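Local coordinates for protein catalase-3 (Neurospora crassa, PDB 3EJ6) that breaks down hydrogen peroxide into water and oxygen with the help of heme, and probably protects the fungal cell from peroxide toxicity, at residues G541-T546 with D592-A597; H384-D389 with H402-Y407; V596-E601 with A634-A639. All coordinates share one frame; numbering follows the deposited sequence.

Contacts 1 and 3 belong to the C-terminal domain, where their centres lie only about 8 Å apart. They share Val-596 and Ala-597, and strand 593-596 is the common middle strand: contact 1 joins it to strand 539-543, contact 3 to strand 633-636. They also touch directly, Leu-543 O lying 3.6 Å from Ala-600 CB. Contact 2 pairs two loops of the same chain, where two other subunits of the tetramer pack on them; its centre is about 67 Å from that of contact 1 and about 75 Å from that of contact 3. Its loops follow helix 349-366, which carries Tyr-358, the probable axial ligand of the heme iron. None of the three contacts lies at the heme or the predicted active-site residues His-71 and Asn-144.

Contact 1: G541-T546 with D592-A597; sequences GVLSTT and DAVVVA
Gly-541 to Leu-543 and Val-594 to Val-596 pair as the two central strands of a six-stranded parallel sheet, their axes inclined by 20°. Four backbone hydrogen bonds form the ladder: Gly-541 N to Ala-593 O (2.9 Å), Val-595 N to Gly-541 O (2.9 Å), Leu-543 N to Val-595 O (2.7 Å) and Ala-597 N to Leu-543 O (2.7 Å). The last uses the amide just beyond strand 593-596 and the carbonyl of Leu-543, the final residue of its strand.

On the face covered by helix 618-628, the leucine branch of Leu-543 leans back along the neighbouring strand, and its CD1 meets Val-594 CG1 at 3.4 Å, a tight fit for two methyl groups. The opposite face carries Val-542 and Val-595, side by side and directed alike. With chi1 at 54°, Val-595 sets CG1 between its own N and carbonyl carbon, and this turns the methyl toward the partner strand, 3.5 Å from Gly-541 O and 3.8 Å from Val-542 CG2. Helices 550-563 and 660-673 pack on this side, through Ala-554 and Val-663. At the strand ends Ala-597 CB abuts Ser-544 CB at 4.0 Å.

The segments fall where the strand order, 3-2-1-4-5-6, switches direction, the hallmark of a doubly wound alpha/beta sandwich, here the class I glutamine amidotransferase-like domain of large-subunit catalases.

Contact 2: H384-D389 with H402-Y407; sequences HNNHRD and HYSPSY
Asn-386 and Arg-388 lean against His-402 where two loops of the wrapping region, the extended part of the catalase chain that follows the heme-binding core, run close together between subunits. The tighter part is the Asn-386 amide, laid against the peptide linking His-402 to Tyr-403: CG is 3.6 Å from Tyr-403 N, and ND2 is 3.7 Å from His-402 CA. Beside it, His-402 CB sits over one face of the Arg-388 guanidinium, toward its rim, 4.0 Å from CZ. The Arg-388 chain folds at chi2 (-67°), carrying NH1 back over its own loop to donate to Asn-385 O (3.1 Å) and, from above the carbonyl plane, to His-387 O (3.2 Å). Asn-385 OD1 also accepts from His-387 N, an Asx turn. With an alanine here, those two carbonyls would probably lose this donor and a gap would open beside His-402 CB.

From Pro-405 on, the chain leaves the other loop for partly exposed positions. A third subunit lies along this whole loop, its Asp-184 hydrogen-bonded to Tyr-403 OH and Ser-406 OG. A second subunit grips the other loop, its Asp-27 accepting from Asn-385 ND2 and His-387 ND1. At the loosening end, Asn-386 OD1 lies 3.3 Å from Ser-404 OG.

Contact 3: V596-E601 with A634-A639; sequences VAEGAE and AAVGSA
Ser-638 OG donates to Glu-601 OE1 at 2.9 Å, and the same oxygen accepts from the backbone of its own loop, Gly-599 N, at 2.8 Å. The two donors come from opposite faces of the carboxylate plane: the serine hydroxyl stands well above the plane, whereas the amide approaches nearly along the C-O axis. A bend at chi2 (98°) folds the Glu-601 chain back to reach both, so one carboxylate oxygen ties the turn to the other segment and is likely to limit rotation of the group. The turn, Ala-597 to Ala-600, is type II, with Gly-599 at its third position, where its positive phi (97°) suits a residue without CB.

Two backbone bonds extend the parallel sheet, Val-596 N to Ala-634 O and Val-636 N to Val-596 O, both 3.1 Å. Beyond Val-636 the chain bends sharply at Gly-637, also of positive phi, into a short 3-10 turn and helix 640-645. This strand-turn-helix bend at the C-terminal ends of the sheet strands resembles the nucleophile elbow of class I glutamine amidotransferases, but the elbow position itself is Gly-637, which has no side chain to act as nucleophile.

Ala-639 CB fills the angle between turn and strand, 3.3 Å from Val-596 O and 3.8 Å from Val-596 CG1. Further out, Glu-598 extends along the bend, its CB 3.3 Å from Val-636 O and its CG 3.4 Å from Ser-638 OG; a CB on Gly-637 would run into Glu-598 OE1. Val-636 in turn rests on Val-663 and Gln-660 of helix 660-673.

Contact 1: G541-T546 with D592-A597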
loop_
_atom_site.group_PDB
_atom_site.type_symbol
_atom_site.label_atom_id
_atom_site.label_comp_id
_atom_site.label_asym_id
_atom_site.label_seq_id
_atom_site.Cartn_x
_atom_site.Cartn_y
_atom_site.Cartn_z
ATOM N N GLY A 541 30.670 -32.262 -20.834
ATOM C CA GLY A 541 30.928 -31.460 -22.031
ATOM C C GLY A 541 31.781 -32.207 -23.041
ATOM O O GLY A 541 32.965 -32.451 -22.802
ATOM N N VAL A 542 31.176 -32.568 -24.170
ATOM C CA VAL A 542 31.870 -33.301 -25.231
ATOM C C VAL A 542 32.418 -32.339 -26.289
ATOM O O VAL A 542 31.677 -31.864 -27.154
ATOM C CB VAL A 542 30.944 -34.336 -25.903
ATOM C CG1 VAL A 542 31.677 -35.070 -27.020
ATOM C CG2 VAL A 542 30.419 -35.324 -24.873
ATOM N N LEU A 543 33.717 -32.059 -26.213
ATOM C CA LEU A 543 34.385 -31.175 -27.170
ATOM C C LEU A 543 34.635 -31.907 -28.487
ATOM O O LEU A 543 35.457 -32.823 -28.549
ATOM C CB LEU A 543 35.704 -30.643 -26.601
ATOM C CG LEU A 543 35.590 -29.490 -25.598
ATOM C CD1 LEU A 543 34.915 -29.942 -24.312
ATOM C CD2 LEU A 543 36.962 -28.904 -25.301
ATOM N N SER A 544 33.921 -31.492 -29.530
ATOM C CA SER A 544 34.026 -32.109 -30.852
ATOM C C SER A 544 34.226 -31.044 -31.933
ATOM O O SER A 544 34.401 -29.861 -31.629
ATOM C CB SER A 544 32.768 -32.932 -31.147
ATOM O OG SER A 544 32.907 -33.671 -32.348
ATOM N N THR A 545 34.210 -31.480 -33.190
ATOM C CA THR A 545 34.340 -30.580 -34.336
ATOM C C THR A 545 33.435 -31.030 -35.483
ATOM O O THR A 545 33.050 -32.199 -35.564
ATOM C CB THR A 545 35.802 -30.503 -34.830
ATOM O OG1 THR A 545 35.898 -29.574 -35.918
ATOM C CG2 THR A 545 36.295 -31.871 -35.283
ATOM N N THR A 546 33.107 -30.090 -36.366
ATOM C CA THR A 546 32.222 -30.355 -37.507
ATOM C C THR A 546 32.940 -30.972 -38.713
ATOM O O THR A 546 32.287 -31.419 -39.658
ATOM C CB THR A 546 31.514 -29.064 -37.971
ATOM O OG1 THR A 546 32.489 -28.082 -38.344
ATOM C CG2 THR A 546 30.634 -28.507 -36.860
ATOM N N ASP A 592 30.361 -30.809 -15.318
ATOM C CA ASP A 592 31.051 -31.470 -14.208
ATOM C C ASP A 592 32.301 -32.189 -14.701
ATOM O O ASP A 592 33.277 -32.313 -13.966
ATOM C CB ASP A 592 30.126 -32.475 -13.522
ATOM C CG ASP A 592 28.822 -31.852 -13.074
ATOM O OD1 ASP A 592 28.805 -30.634 -12.796
ATOM O OD2 ASP A 592 27.812 -32.581 -13.007
ATOM N N ALA A 593 32.251 -32.667 -15.942
ATOM C CA ALA A 593 33.386 -33.326 -16.586
ATOM C C ALA A 593 33.529 -32.852 -18.031
ATOM O O ALA A 593 32.545 -32.481 -18.672
ATOM C CB ALA A 593 33.212 -34.835 -16.541
ATOM N N VAL A 594 34.762 -32.865 -18.531
ATOM C CA VAL A 594 35.061 -32.450 -19.903
ATOM C C VAL A 594 35.747 -33.590 -20.653
ATOM O O VAL A 594 36.603 -34.278 -20.098
ATOM C CB VAL A 594 35.966 -31.201 -19.926
ATOM C CG1 VAL A 594 36.264 -30.776 -21.357
ATOM C CG2 VAL A 594 35.315 -30.059 -19.157
ATOM N N VAL A 595 35.366 -33.784 -21.912
ATOM C CA VAL A 595 35.933 -34.855 -22.735
ATOM C C VAL A 595 36.075 -34.419 -24.195
ATOM O O VAL A 595 35.116 -33.955 -24.810
ATOM C CB VAL A 595 35.080 -36.146 -22.654
ATOM C CG1 VAL A 595 33.623 -35.859 -22.998
ATOM C CG2 VAL A 595 35.652 -37.230 -23.560
ATOM N N VAL A 596 37.283 -34.565 -24.733
ATOM C CA VAL A 596 37.559 -34.244 -26.132
ATOM C C VAL A 596 37.298 -35.468 -27.008
ATOM O O VAL A 596 37.913 -36.519 -26.819
ATOM C CB VAL A 596 39.014 -33.778 -26.331
ATOM C CG1 VAL A 596 39.260 -33.394 -27.785
ATOM C CG2 VAL A 596 39.328 -32.608 -25.410
ATOM N N ALA A 597 36.382 -35.325 -27.963
ATOM C CA ALA A 597 36.072 -36.394 -28.911
ATOM C C ALA A 597 37.235 -36.598 -29.880
ATOM O O ALA A 597 38.011 -35.674 -30.133
ATOM C CB ALA A 597 34.796 -36.075 -29.675
#

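Contact 2: H384-D389 with H402-Y407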
loop_
_atom_site.group_PDB
_atom_site.type_symbol
_atom_site.label_atom_id
_atom_site.label_comp_id
_atom_site.label_asym_id
_atom_site.label_seq_id
_atom_site.Cartn_x
_atom_site.Cartn_y
_atom_site.Cartn_z
ATOM N N HIS A 384 -11.419 -21.583 9.693
ATOM C CA HIS A 384 -12.651 -21.153 10.362
ATOM C C HIS A 384 -12.342 -20.293 11.587
ATOM O O HIS A 384 -11.864 -20.797 12.605
ATOM C CB HIS A 384 -13.489 -22.364 10.780
ATOM C CG HIS A 384 -13.841 -23.273 9.645
ATOM N ND1 HIS A 384 -14.873 -23.007 8.770
ATOM C CD2 HIS A 384 -13.295 -24.442 9.238
ATOM C CE1 HIS A 384 -14.948 -23.975 7.874
ATOM N NE2 HIS A 384 -14.001 -24.859 8.136
ATOM N N ASN A 385 -12.617 -18.997 11.476
ATOM C CA ASN A 385 -12.412 -18.050 12.577
ATOM C C ASN A 385 -13.263 -16.791 12.388
ATOM O O ASN A 385 -14.054 -16.717 11.449
ATOM C CB ASN A 385 -10.922 -17.708 12.728
ATOM C CG ASN A 385 -10.312 -17.128 11.459
ATOM O OD1 ASN A 385 -10.956 -16.379 10.727
ATOM N ND2 ASN A 385 -9.054 -17.468 11.204
ATOM N N ASN A 386 -13.100 -15.813 13.281
ATOM C CA ASN A 386 -13.861 -14.558 13.228
ATOM C C ASN A 386 -13.100 -13.395 12.572
ATOM O O ASN A 386 -13.381 -12.228 12.853
ATOM C CB ASN A 386 -14.323 -14.167 14.637
ATOM C CG ASN A 386 -15.283 -15.180 15.243
ATOM O OD1 ASN A 386 -15.223 -15.470 16.437
ATOM N ND2 ASN A 386 -16.173 -15.724 14.419
ATOM N N HIS A 387 -12.153 -13.716 11.690
ATOM C CA HIS A 387 -11.388 -12.696 10.962
ATOM C C HIS A 387 -12.181 -12.177 9.774
ATOM O O HIS A 387 -12.504 -12.943 8.862
ATOM C CB HIS A 387 -10.068 -13.270 10.449
ATOM C CG HIS A 387 -9.142 -13.716 11.533
ATOM N ND1 HIS A 387 -7.811 -13.995 11.306
ATOM C CD2 HIS A 387 -9.349 -13.918 12.856
ATOM C CE1 HIS A 387 -7.242 -14.362 12.440
ATOM N NE2 HIS A 387 -8.152 -14.322 13.395
ATOM N N ARG A 388 -12.481 -10.882 9.773
ATOM C CA ARG A 388 -13.196 -10.274 8.652
ATOM C C ARG A 388 -12.460 -9.112 8.020
ATOM O O ARG A 388 -11.571 -8.508 8.619
ATOM C CB ARG A 388 -14.584 -9.798 9.083
ATOM C CG ARG A 388 -15.457 -10.889 9.639
ATOM C CD ARG A 388 -15.836 -11.895 8.571
ATOM N NE ARG A 388 -16.756 -12.889 9.111
ATOM C CZ ARG A 388 -16.394 -13.942 9.838
ATOM N NH1 ARG A 388 -15.118 -14.171 10.120
ATOM N NH2 ARG A 388 -17.320 -14.780 10.284
ATOM N N ASP A 389 -12.858 -8.831 6.782
ATOM C CA ASP A 389 -12.458 -7.629 6.054
ATOM C C ASP A 389 -10.963 -7.606 5.728
ATOM O O ASP A 389 -10.332 -8.657 5.600
ATOM C CB ASP A 389 -12.891 -6.369 6.825
ATOM C CG ASP A 389 -14.383 -6.328 7.088
ATOM O OD1 ASP A 389 -15.087 -7.299 6.741
ATOM O OD2 ASP A 389 -14.852 -5.311 7.640
ATOM N N HIS A 402 -19.858 -12.608 14.455
ATOM C CA HIS A 402 -18.408 -12.783 14.301
ATOM C C HIS A 402 -17.651 -12.378 15.569
ATOM O O HIS A 402 -16.839 -11.449 15.564
ATOM C CB HIS A 402 -17.894 -12.020 13.063
ATOM C CG HIS A 402 -18.206 -10.551 13.062
ATOM N ND1 HIS A 402 -19.378 -10.033 13.571
ATOM C CD2 HIS A 402 -17.509 -9.495 12.584
ATOM C CE1 HIS A 402 -19.380 -8.721 13.425
ATOM N NE2 HIS A 402 -18.257 -8.368 12.827
ATOM N N TYR A 403 -17.926 -13.101 16.650
ATOM C CA TYR A 403 -17.314 -12.833 17.954
ATOM C C TYR A 403 -17.518 -13.995 18.930
ATOM O O TYR A 403 -18.425 -14.812 18.760
ATOM C CB TYR A 403 -17.889 -11.546 18.559
ATOM C CG TYR A 403 -19.398 -11.547 18.667
ATOM C CD1 TYR A 403 -20.030 -11.959 19.836
ATOM C CD2 TYR A 403 -20.194 -11.144 17.598
ATOM C CE1 TYR A 403 -21.415 -11.965 19.940
ATOM C CE2 TYR A 403 -21.578 -11.150 17.690
ATOM C CZ TYR A 403 -22.182 -11.561 18.866
ATOM O OH TYR A 403 -23.552 -11.571 18.969
ATOM N N SER A 404 -16.663 -14.051 19.948
ATOM C CA SER A 404 -16.757 -15.055 21.012
ATOM C C SER A 404 -16.513 -14.388 22.369
ATOM O O SER A 404 -15.634 -13.533 22.478
ATOM C CB SER A 404 -15.727 -16.164 20.794
ATOM O OG SER A 404 -15.818 -16.699 19.485
ATOM N N PRO A 405 -17.282 -14.769 23.408
ATOM C CA PRO A 405 -18.357 -15.762 23.428
ATOM C C PRO A 405 -19.667 -15.201 22.885
ATOM O O PRO A 405 -19.808 -13.984 22.737
ATOM C CB PRO A 405 -18.491 -16.091 24.915
ATOM C CG PRO A 405 -18.119 -14.838 25.603
ATOM C CD PRO A 405 -17.096 -14.151 24.735
ATOM N N SER A 406 -20.614 -16.088 22.595
ATOM C CA SER A 406 -21.877 -15.692 21.976
ATOM C C SER A 406 -22.949 -16.774 22.080
ATOM O O SER A 406 -22.672 -17.959 21.886
ATOM C CB SER A 406 -21.642 -15.356 20.501
ATOM O OG SER A 406 -22.860 -15.082 19.827
ATOM N N TYR A 407 -24.172 -16.350 22.386
ATOM C CA TYR A 407 -25.342 -17.228 22.354
ATOM C C TYR A 407 -25.860 -17.380 20.923
ATOM O O TYR A 407 -26.257 -18.472 20.513
ATOM C CB TYR A 407 -26.456 -16.679 23.255
ATOM C CG TYR A 407 -27.811 -17.311 23.010
ATOM C CD1 TYR A 407 -28.137 -18.546 23.566
ATOM C CD2 TYR A 407 -28.763 -16.677 22.215
ATOM C CE1 TYR A 407 -29.377 -19.131 23.339
ATOM C CE2 TYR A 407 -30.005 -17.255 21.981
ATOM C CZ TYR A 407 -30.305 -18.482 22.544
ATOM O OH TYR A 407 -31.533 -19.058 22.319
#

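Contact 3: V596-E601 with A634-A639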
loop_
_atom_site.group_PDB
_atom_site.type_symbol
_atom_site.label_atom_id
_atom_site.label_comp_id
_atom_site.label_asym_id
_atom_site.label_seq_id
_atom_site.Cartn_x
_atom_site.Cartn_y
_atom_site.Cartn_z
ATOM N N VAL A 596 37.283 -34.565 -24.733
ATOM C CA VAL A 596 37.559 -34.244 -26.132
ATOM C C VAL A 596 37.298 -35.468 -27.008
ATOM O O VAL A 596 37.913 -36.519 -26.819
ATOM C CB VAL A 596 39.014 -33.778 -26.331
ATOM C CG1 VAL A 596 39.260 -33.394 -27.785
ATOM C CG2 VAL A 596 39.328 -32.608 -25.410
ATOM N N ALA A 597 36.382 -35.325 -27.963
ATOM C CA ALA A 597 36.072 -36.394 -28.911
ATOM C C ALA A 597 37.235 -36.598 -29.880
ATOM O O ALA A 597 38.011 -35.674 -30.133
ATOM C CB ALA A 597 34.796 -36.075 -29.675
ATOM N N GLU A 598 37.346 -37.810 -30.417
ATOM C CA GLU A 598 38.447 -38.162 -31.317
ATOM C C GLU A 598 38.343 -37.385 -32.627
ATOM O O GLU A 598 37.287 -37.360 -33.261
ATOM C CB GLU A 598 38.463 -39.668 -31.598
ATOM C CG GLU A 598 39.685 -40.140 -32.386
ATOM C CD GLU A 598 39.801 -41.653 -32.457
ATOM O OE1 GLU A 598 40.921 -42.149 -32.703
ATOM O OE2 GLU A 598 38.779 -42.348 -32.269
ATOM N N GLY A 599 39.449 -36.756 -33.020
ATOM C CA GLY A 599 39.499 -35.931 -34.230
ATOM C C GLY A 599 39.326 -34.445 -33.957
ATOM O O GLY A 599 39.406 -33.631 -34.877
ATOM N N ALA A 600 39.102 -34.095 -32.689
ATOM C CA ALA A 600 38.862 -32.708 -32.282
ATOM C C ALA A 600 40.097 -32.062 -31.641
ATOM O O ALA A 600 39.971 -31.249 -30.724
ATOM C CB ALA A 600 37.680 -32.647 -31.323
ATOM N N GLU A 601 41.279 -32.423 -32.134
ATOM C CA GLU A 601 42.543 -31.832 -31.668
ATOM C C GLU A 601 42.867 -30.592 -32.496
ATOM O O GLU A 601 43.463 -29.637 -32.001
ATOM C CB GLU A 601 43.706 -32.823 -31.784
ATOM C CG GLU A 601 43.377 -34.260 -31.397
ATOM C CD GLU A 601 43.078 -35.155 -32.592
ATOM O OE1 GLU A 601 42.114 -35.944 -32.513
ATOM O OE2 GLU A 601 43.803 -35.076 -33.606
ATOM N N ALA A 634 39.139 -35.752 -19.954
ATOM C CA ALA A 634 39.418 -36.928 -20.783
ATOM C C ALA A 634 39.631 -36.603 -22.263
ATOM O O ALA A 634 39.403 -35.476 -22.709
ATOM C CB ALA A 634 38.296 -37.946 -20.631
ATOM N N ALA A 635 40.075 -37.613 -23.007
ATOM C CA ALA A 635 40.312 -37.501 -24.449
ATOM C C ALA A 635 40.339 -38.892 -25.093
ATOM O O ALA A 635 40.989 -39.803 -24.581
ATOM C CB ALA A 635 41.617 -36.771 -24.711
ATOM N N VAL A 636 39.640 -39.041 -26.218
ATOM C CA VAL A 636 39.481 -40.343 -26.878
ATOM C C VAL A 636 40.456 -40.536 -28.043
ATOM O O VAL A 636 40.439 -39.773 -29.009
ATOM C CB VAL A 636 38.044 -40.529 -27.412
ATOM C CG1 VAL A 636 37.856 -41.938 -27.964
ATOM C CG2 VAL A 636 37.026 -40.247 -26.316
ATOM N N GLY A 637 41.295 -41.565 -27.941
ATOM C CA GLY A 637 42.204 -41.957 -29.022
ATOM C C GLY A 637 43.268 -40.919 -29.330
ATOM O O GLY A 637 44.135 -40.641 -28.500
ATOM N N SER A 638 43.192 -40.342 -30.527
ATOM C CA SER A 638 44.117 -39.287 -30.953
ATOM C C SER A 638 43.833 -37.947 -30.267
ATOM O O SER A 638 44.640 -37.021 -30.358
ATOM C CB SER A 638 44.063 -39.111 -32.473
ATOM O OG SER A 638 42.759 -38.761 -32.903
ATOM N N ALA A 639 42.692 -37.853 -29.584
ATOM C CA ALA A 639 42.305 -36.649 -28.837
ATOM C C ALA A 639 43.237 -36.317 -27.669
ATOM O O ALA A 639 43.167 -35.220 -27.113
ATOM C CB ALA A 639 40.871 -36.779 -28.335
#